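G protein coupled receptor (Arabidopsis thaliana, PDB 3T33) may play a role in abscisic acid signalling and binds zinc as a LanC-like protein. Local coordinates at residues K51-A56 and M398-N403; A88-K93 and G394-L399. One frame throughout, in Å; residues are numbered along the deposited sequence.

Overall arrangement
Both contacts end on helix 392-402 and share M398 and L399, with centres about 9 Å apart. In contact 1 segments 51-56 and 398-402 run at 149°, close to antiparallel; in contact 2 segments 88-93 and 394-399 run at 17°, nearly parallel. This change of direction is consistent with the two-layered helical barrel of LanC-like proteins, in which inner and outer helices run oppositely and inner helices run alike. Helix 45-69 thus probably lies in the outer layer, and contact 2 joins an early and a late helix of the ring. The contacts also touch directly: D401 OD1 forms a salt bridge with K93 NZ at 2.7 Å. Both lie away from the zinc site made by C288, C333 and H334.

Contact 1. Residues K51-A56 and M398-N403; sequences KLHRYA and MLLDMN
L399 overlaps L52, Y55 and A56 together, as the separate contacts of its CB and both methyl branches attest. L399 CB meets A56 CB at 3.5 Å, closer than the usual carbon-carbon contact, which marks the tightest point between K51-A56 and M398-N403. From there the side chain divides. L399 CD1 lies 4.0 Å from L52 CG, the two leucines crossing at about a right angle. L399 CD2 comes up to the edge of the tyrosine ring, near its plane, 3.6 Å from Y55 CD2. Both torsions of L399, chi1 -93° and chi2 10°, lie off the staggered values, which may reflect strain or the fitting of the model.

L52 also reaches the next turn, where L52 CD2 rests 3.8 Å from M402 CB. L400, the residue after L399 on helix 392-402, closes the other flank. Its CG lies anti to the carbonyl carbon (chi1 -70°), and the L400 CD2 branch thereby comes to touch both A56 CB and, at 3.8 Å, H53 ND1; it meets the imidazole obliquely. N403 adds a looser touch, OD1 to H53 CB. No hydrogen bond spans the two segments, so the join rests on apolar packing, and the short separation of the segment axes, 8.3 Å, is in keeping with the small side chain of A56 facing L399.

Around this seam, helix 353-375 adds L367 against L52 and Y55, while L344 of helix 336-350 and F48, earlier on helix 45-69, pack on M402. Helix 84-98 completes the surroundings, with T98 touching H53 and S94 touching L400, so that helix 392-402 is wedged among four helices.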
ATOM      1  N   LYS A  51      18.720  -4.926  11.732  1.00 34.51           N
ATOM      2  CA  LYS A  51      17.934  -4.859  12.935  1.00 34.90           C
ATOM      3  C   LYS A  51      16.432  -4.927  12.641  1.00 35.59           C
ATOM      4  O   LYS A  51      15.715  -5.647  13.332  1.00 35.27           O
ATOM      5  CB  LYS A  51      18.221  -3.581  13.710  1.00 34.05           C
ATOM      6  CG  LYS A  51      17.658  -3.633  15.080  1.00 37.35           C
ATOM      7  CD  LYS A  51      18.005  -2.365  15.942  1.00 39.57           C
ATOM      8  CE  LYS A  51      19.460  -2.290  16.364  1.00 40.26           C
ATOM      9  NZ  LYS A  51      19.894  -3.498  17.192  1.00 41.93           N
ATOM     10  N   LEU A  52      15.949  -4.175  11.640  1.00 34.91           N
ATOM     11  CA  LEU A  52      14.496  -4.170  11.375  1.00 35.53           C
ATOM     12  C   LEU A  52      14.054  -5.542  10.850  1.00 34.67           C
ATOM     13  O   LEU A  52      12.928  -6.008  11.091  1.00 35.72           O
ATOM     14  CB  LEU A  52      14.150  -3.144  10.282  1.00 35.35           C
ATOM     15  CG  LEU A  52      13.563  -1.811  10.636  1.00 36.34           C
ATOM     16  CD1 LEU A  52      14.205  -1.262  11.866  1.00 36.78           C
ATOM     17  CD2 LEU A  52      13.728  -0.927   9.443  1.00 35.24           C
ATOM     18  N   HIS A  53      14.936  -6.151  10.094  1.00 33.29           N
ATOM     19  CA  HIS A  53      14.713  -7.470   9.592  1.00 34.18           C
ATOM     20  C   HIS A  53      14.485  -8.496  10.730  1.00 33.66           C
ATOM     21  O   HIS A  53      13.505  -9.233  10.694  1.00 33.61           O
ATOM     22  CB  HIS A  53      15.835  -7.863   8.682  1.00 33.12           C
ATOM     23  CG  HIS A  53      15.717  -9.260   8.190  1.00 37.74           C
ATOM     24  ND1 HIS A  53      14.817  -9.626   7.207  1.00 41.08           N
ATOM     25  CD2 HIS A  53      16.393 -10.381   8.527  1.00 37.50           C
ATOM     26  CE1 HIS A  53      14.945 -10.922   6.964  1.00 40.60           C
ATOM     27  NE2 HIS A  53      15.884 -11.404   7.759  1.00 41.26           N
ATOM     28  N   ARG A  54      15.317  -8.465  11.772  1.00 33.59           N
ATOM     29  CA  ARG A  54      15.170  -9.395  12.895  1.00 33.41           C
ATOM     30  C   ARG A  54      13.881  -9.167  13.633  1.00 33.53           C
ATOM     31  O   ARG A  54      13.205 -10.120  14.003  1.00 32.55           O
ATOM     32  CB  ARG A  54      16.361  -9.305  13.855  1.00 33.84           C
ATOM     33  CG  ARG A  54      17.662  -9.828  13.188  1.00 37.16           C
ATOM     34  CD  ARG A  54      17.640 -11.347  13.135  1.00 43.42           C
ATOM     35  NE  ARG A  54      18.169 -11.973  11.918  1.00 49.74           N
ATOM     36  CZ  ARG A  54      17.982 -13.274  11.627  1.00 51.97           C
ATOM     37  NH1 ARG A  54      17.312 -14.073  12.472  1.00 49.49           N
ATOM     38  NH2 ARG A  54      18.473 -13.790  10.503  1.00 52.97           N
ATOM     39  N   TYR A  55      13.542  -7.893  13.836  1.00 33.32           N
ATOM     40  CA  TYR A  55      12.269  -7.510  14.430  1.00 34.00           C
ATOM     41  C   TYR A  55      11.090  -8.007  13.589  1.00 33.22           C
ATOM     42  O   TYR A  55      10.124  -8.492  14.114  1.00 32.00           O
ATOM     43  CB  TYR A  55      12.141  -5.985  14.514  1.00 34.08           C
ATOM     44  CG  TYR A  55      11.073  -5.625  15.490  1.00 38.32           C
ATOM     45  CD1 TYR A  55      11.212  -5.985  16.822  1.00 44.17           C
ATOM     46  CD2 TYR A  55       9.918  -4.924  15.110  1.00 42.09           C
ATOM     47  CE1 TYR A  55      10.249  -5.660  17.762  1.00 46.42           C
ATOM     48  CE2 TYR A  55       8.933  -4.584  16.053  1.00 41.19           C
ATOM     49  CZ  TYR A  55       9.110  -4.971  17.378  1.00 46.01           C
ATOM     50  OH  TYR A  55       8.188  -4.701  18.376  1.00 49.74           O
ATOM     51  N   ALA A  56      11.176  -7.817  12.278  1.00 33.24           N
ATOM     52  CA  ALA A  56      10.091  -8.182  11.418  1.00 34.92           C
ATOM     53  C   ALA A  56       9.889  -9.701  11.506  1.00 35.95           C
ATOM     54  O   ALA A  56       8.738 -10.165  11.529  1.00 35.76           O
ATOM     55  CB  ALA A  56      10.346  -7.737   9.989  1.00 34.31           C
ATOM     56  N   MET A 398       6.129  -3.895   6.105  1.00 28.00           N
ATOM     57  CA  MET A 398       6.836  -2.657   5.827  1.00 29.33           C
ATOM     58  C   MET A 398       8.314  -2.854   6.239  1.00 30.19           C
ATOM     59  O   MET A 398       9.253  -2.493   5.488  1.00 29.91           O
ATOM     60  CB  MET A 398       6.148  -1.494   6.583  1.00 28.57           C
ATOM     61  CG  MET A 398       6.748  -0.107   6.329  1.00 30.55           C
ATOM     62  SD  MET A 398       8.223   0.049   7.291  1.00 31.03           S
ATOM     63  CE  MET A 398       7.497   0.374   8.883  1.00 22.42           C
ATOM     64  N   LEU A 399       8.512  -3.501   7.377  1.00 30.38           N
ATOM     65  CA  LEU A 399       9.861  -3.707   7.909  1.00 31.69           C
ATOM     66  C   LEU A 399      10.711  -4.523   6.938  1.00 31.82           C
ATOM     67  O   LEU A 399      11.878  -4.121   6.573  1.00 30.88           O
ATOM     68  CB  LEU A 399       9.823  -4.361   9.290  1.00 31.17           C
ATOM     69  CG  LEU A 399       9.820  -3.579  10.612  1.00 35.97           C
ATOM     70  CD1 LEU A 399       9.617  -2.080  10.441  1.00 37.08           C
ATOM     71  CD2 LEU A 399       8.906  -4.255  11.735  1.00 35.67           C
ATOM     72  N   LEU A 400      10.111  -5.623   6.464  1.00 30.00           N
ATOM     73  CA  LEU A 400      10.768  -6.450   5.463  1.00 29.91           C
ATOM     74  C   LEU A 400      11.106  -5.655   4.209  1.00 30.25           C
ATOM     75  O   LEU A 400      12.167  -5.858   3.579  1.00 30.14           O
ATOM     76  CB  LEU A 400       9.853  -7.621   5.107  1.00 30.22           C
ATOM     77  CG  LEU A 400       9.728  -8.634   6.262  1.00 31.31           C
ATOM     78  CD1 LEU A 400       8.674  -9.708   5.969  1.00 32.50           C
ATOM     79  CD2 LEU A 400      11.099  -9.303   6.610  1.00 29.78           C
ATOM     80  N   ASP A 401      10.209  -4.754   3.816  1.00 28.71           N
ATOM     81  CA  ASP A 401      10.389  -4.007   2.549  1.00 29.92           C
ATOM     82  C   ASP A 401      11.544  -2.927   2.720  1.00 31.23           C
ATOM     83  O   ASP A 401      12.150  -2.461   1.725  1.00 30.44           O
ATOM     84  CB  ASP A 401       9.055  -3.361   2.173  1.00 28.95           C
ATOM     85  CG  ASP A 401       8.570  -3.709   0.803  1.00 30.43           C
ATOM     86  OD1 ASP A 401       9.306  -4.318  -0.007  1.00 31.86           O
ATOM     87  OD2 ASP A 401       7.398  -3.337   0.519  1.00 29.83           O
ATOM     88  N   MET A 402      11.834  -2.529   3.974  1.00 31.52           N
ATOM     89  CA  MET A 402      13.010  -1.649   4.245  1.00 32.84           C
ATOM     90  C   MET A 402      14.358  -2.318   3.936  1.00 34.19           C
ATOM     91  O   MET A 402      15.359  -1.654   3.718  1.00 34.87           O
ATOM     92  CB  MET A 402      13.038  -1.130   5.667  1.00 32.78           C
ATOM     93  CG  MET A 402      11.836  -0.309   6.111  1.00 34.55           C
ATOM     94  SD  MET A 402      11.824   1.355   5.411  1.00 36.52           S
ATOM     95  CE  MET A 402      13.103   2.093   6.427  1.00 34.31           C
ATOM     96  N   ASN A 403      14.387  -3.631   3.883  1.00 34.98           N
ATOM     97  CA  ASN A 403      15.603  -4.292   3.537  1.00 36.88           C
ATOM     98  C   ASN A 403      16.130  -3.836   2.179  1.00 37.08           C
ATOM     99  O   ASN A 403      17.350  -3.796   1.995  1.00 35.86           O
ATOM    100  CB  ASN A 403      15.409  -5.797   3.531  1.00 37.58           C
ATOM    101  CG  ASN A 403      16.677  -6.525   3.855  1.00 45.01           C
ATOM    102  OD1 ASN A 403      17.123  -6.524   5.015  1.00 49.64           O
ATOM    103  ND2 ASN A 403      17.316  -7.117   2.814  1.00 48.12           N
TER

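Contact 2. Residues A88-K93 and G394-L399; sequences AYLLFK and GMAYML
K93 meets the Y397 ring along most of its length. The two helices belong to the helical toroid of the LanC-like fold, and the 17° angle between segments 88-93 and 394-399, with the segment axes 9.8 Å apart, is that of near-parallel neighbours, probably both in the inner layer. K93 CB begins 3.6 Å from Y397 CE2, and CG continues over CE2 and CZ. K93 CD then sits over one face, 3.6 Å from the centroid of the Y397 ring and 22° off the normal, which satisfies CH-pi geometry; its offset is toward the rim, with CZ its nearest atom. Bends at chi2 and chi3 lay the chain across the ring before CE carries NZ beyond it. There the ammonium finds its strong partner, D401, with Q96 as a weak second acceptor, while Y397 OH lies 4.1 Å from K93 NZ.

Y397 is also approached by L90 and Y89. L90 CD1 sits beside the helix backbone, 3.7 Å from Y397 N, and the same methyl, L90 CD1, packs on A396 CB at 3.8 Å. Beyond the segments, Y341, L388 and P411 further enclose the tyrosine. The Y89 and Y397 rings meet obliquely, with planes at 36°, and the nearest approach of this pair is Y89 CE2 to Y397 OH, 3.3 Å.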
ATOM      1  N   ALA A  88      -0.641 -14.969   4.234  1.00 25.21           N
ATOM      2  CA  ALA A  88       0.046 -15.542   3.116  1.00 24.25           C
ATOM      3  C   ALA A  88       0.926 -14.500   2.403  1.00 25.31           C
ATOM      4  O   ALA A  88       2.053 -14.787   1.961  1.00 26.73           O
ATOM      5  CB  ALA A  88      -0.993 -16.145   2.092  1.00 23.58           C
ATOM      6  N   TYR A  89       0.402 -13.297   2.237  1.00 24.85           N
ATOM      7  CA  TYR A  89       1.155 -12.269   1.521  1.00 24.58           C
ATOM      8  C   TYR A  89       2.387 -11.840   2.284  1.00 23.62           C
ATOM      9  O   TYR A  89       3.448 -11.626   1.726  1.00 24.83           O
ATOM     10  CB  TYR A  89       0.228 -11.066   1.167  1.00 22.79           C
ATOM     11  CG  TYR A  89       0.718 -10.285  -0.020  1.00 23.86           C
ATOM     12  CD1 TYR A  89       1.391 -10.886  -1.086  1.00 20.18           C
ATOM     13  CD2 TYR A  89       0.599  -8.902  -0.035  1.00 28.27           C
ATOM     14  CE1 TYR A  89       1.887 -10.104  -2.163  1.00 19.74           C
ATOM     15  CE2 TYR A  89       1.072  -8.145  -1.075  1.00 26.26           C
ATOM     16  CZ  TYR A  89       1.692  -8.724  -2.140  1.00 26.64           C
ATOM     17  OH  TYR A  89       2.133  -7.832  -3.130  1.00 31.75           O
ATOM     18  N   LEU A  90       2.245 -11.742   3.578  1.00 24.77           N
ATOM     19  CA  LEU A  90       3.389 -11.408   4.435  1.00 26.29           C
ATOM     20  C   LEU A  90       4.477 -12.497   4.293  1.00 28.48           C
ATOM     21  O   LEU A  90       5.693 -12.201   4.280  1.00 29.73           O
ATOM     22  CB  LEU A  90       2.919 -11.238   5.875  1.00 23.00           C
ATOM     23  CG  LEU A  90       4.102 -11.157   6.894  1.00 28.44           C
ATOM     24  CD1 LEU A  90       5.012  -9.934   6.632  1.00 21.34           C
ATOM     25  CD2 LEU A  90       3.552 -11.162   8.358  1.00 20.19           C
ATOM     26  N   LEU A  91       4.026 -13.762   4.178  1.00 29.97           N
ATOM     27  CA  LEU A  91       4.904 -14.922   4.026  1.00 30.75           C
ATOM     28  C   LEU A  91       5.562 -14.913   2.693  1.00 31.28           C
ATOM     29  O   LEU A  91       6.763 -15.258   2.558  1.00 32.11           O
ATOM     30  CB  LEU A  91       4.105 -16.225   4.244  1.00 30.26           C
ATOM     31  CG  LEU A  91       3.963 -16.537   5.738  1.00 29.66           C
ATOM     32  CD1 LEU A  91       2.881 -17.542   5.922  1.00 27.33           C
ATOM     33  CD2 LEU A  91       5.282 -17.105   6.255  1.00 26.45           C
ATOM     34  N   PHE A  92       4.774 -14.552   1.683  1.00 31.94           N
ATOM     35  CA  PHE A  92       5.330 -14.305   0.346  1.00 32.12           C
ATOM     36  C   PHE A  92       6.438 -13.178   0.331  1.00 32.70           C
ATOM     37  O   PHE A  92       7.497 -13.354  -0.248  1.00 33.54           O
ATOM     38  CB  PHE A  92       4.212 -13.993  -0.670  1.00 31.14           C
ATOM     39  CG  PHE A  92       4.706 -13.935  -2.086  1.00 31.34           C
ATOM     40  CD1 PHE A  92       5.145 -15.079  -2.726  1.00 31.06           C
ATOM     41  CD2 PHE A  92       4.781 -12.737  -2.763  1.00 32.53           C
ATOM     42  CE1 PHE A  92       5.670 -15.031  -4.027  1.00 28.92           C
ATOM     43  CE2 PHE A  92       5.317 -12.681  -4.075  1.00 33.55           C
ATOM     44  CZ  PHE A  92       5.741 -13.859  -4.699  1.00 29.71           C
ATOM     45  N   LYS A  93       6.166 -12.037   0.939  1.00 32.23           N
ATOM     46  CA  LYS A  93       7.130 -10.952   1.016  1.00 33.12           C
ATOM     47  C   LYS A  93       8.408 -11.429   1.748  1.00 33.82           C
ATOM     48  O   LYS A  93       9.547 -11.076   1.391  1.00 35.64           O
ATOM     49  CB  LYS A  93       6.499  -9.828   1.821  1.00 31.81           C
ATOM     50  CG  LYS A  93       7.451  -8.730   2.143  1.00 33.81           C
ATOM     51  CD  LYS A  93       7.343  -7.552   1.167  1.00 37.30           C
ATOM     52  CE  LYS A  93       8.396  -7.559   0.204  1.00 36.74           C
ATOM     53  NZ  LYS A  93       8.097  -6.570  -0.885  1.00 40.22           N
ATOM     54  N   GLY A 394       1.103  -5.753   8.885  1.00 27.40           N
ATOM     55  CA  GLY A 394       1.498  -4.729   7.890  1.00 27.80           C
ATOM     56  C   GLY A 394       2.794  -4.003   8.290  1.00 28.69           C
ATOM     57  O   GLY A 394       3.595  -3.501   7.414  1.00 28.49           O
ATOM     58  N   MET A 395       3.008  -3.956   9.588  1.00 28.43           N
ATOM     59  CA  MET A 395       4.289  -3.433  10.173  1.00 30.91           C
ATOM     60  C   MET A 395       5.380  -4.375   9.821  1.00 30.50           C
ATOM     61  O   MET A 395       6.409  -3.940   9.341  1.00 31.36           O
ATOM     62  CB  MET A 395       4.195  -3.313  11.683  1.00 30.03           C
ATOM     63  CG  MET A 395       5.387  -2.603  12.326  1.00 36.05           C
ATOM     64  SD  MET A 395       5.196  -2.487  14.102  1.00 42.62           S
ATOM     65  CE  MET A 395       6.867  -2.032  14.585  1.00 51.07           C
ATOM     66  N   ALA A 396       5.172  -5.686  10.005  1.00 30.71           N
ATOM     67  CA  ALA A 396       6.222  -6.643   9.522  1.00 30.20           C
ATOM     68  C   ALA A 396       6.474  -6.517   8.028  1.00 29.47           C
ATOM     69  O   ALA A 396       7.598  -6.660   7.569  1.00 30.12           O
ATOM     70  CB  ALA A 396       5.852  -8.120   9.833  1.00 30.12           C
ATOM     71  N   TYR A 397       5.410  -6.265   7.267  1.00 27.92           N
ATOM     72  CA  TYR A 397       5.517  -6.218   5.838  1.00 26.55           C
ATOM     73  C   TYR A 397       6.380  -5.006   5.447  1.00 26.92           C
ATOM     74  O   TYR A 397       7.257  -5.077   4.600  1.00 25.06           O
ATOM     75  CB  TYR A 397       4.089  -6.108   5.249  1.00 26.70           C
ATOM     76  CG  TYR A 397       4.072  -6.275   3.760  1.00 24.63           C
ATOM     77  CD1 TYR A 397       4.492  -5.232   2.897  1.00 19.96           C
ATOM     78  CD2 TYR A 397       3.631  -7.469   3.195  1.00 22.40           C
ATOM     79  CE1 TYR A 397       4.488  -5.427   1.486  1.00 21.66           C
ATOM     80  CE2 TYR A 397       3.637  -7.664   1.807  1.00 22.47           C
ATOM     81  CZ  TYR A 397       4.083  -6.664   0.957  1.00 21.48           C
ATOM     82  OH  TYR A 397       4.061  -6.909  -0.428  1.00 21.87           O
ATOM     83  N   MET A 398       6.129  -3.895   6.105  1.00 28.00           N
ATOM     84  CA  MET A 398       6.836  -2.657   5.827  1.00 29.33           C
ATOM     85  C   MET A 398       8.314  -2.854   6.239  1.00 30.19           C
ATOM     86  O   MET A 398       9.253  -2.493   5.488  1.00 29.91           O
ATOM     87  CB  MET A 398       6.148  -1.494   6.583  1.00 28.57           C
ATOM     88  CG  MET A 398       6.748  -0.107   6.329  1.00 30.55           C
ATOM     89  SD  MET A 398       8.223   0.049   7.291  1.00 31.03           S
ATOM     90  CE  MET A 398       7.497   0.374   8.883  1.00 22.42           C
ATOM     91  N   LEU A 399       8.512  -3.501   7.377  1.00 30.38           N
ATOM     92  CA  LEU A 399       9.861  -3.707   7.909  1.00 31.69           C
ATOM     93  C   LEU A 399      10.711  -4.523   6.938  1.00 31.82           C
ATOM     94  O   LEU A 399      11.878  -4.121   6.573  1.00 30.88           O
ATOM     95  CB  LEU A 399       9.823  -4.361   9.290  1.00 31.17           C
ATOM     96  CG  LEU A 399       9.820  -3.579  10.612  1.00 35.97           C
ATOM     97  CD1 LEU A 399       9.617  -2.080  10.441  1.00 37.08           C
ATOM     98  CD2 LEU A 399       8.906  -4.255  11.735  1.00 35.67           C
TER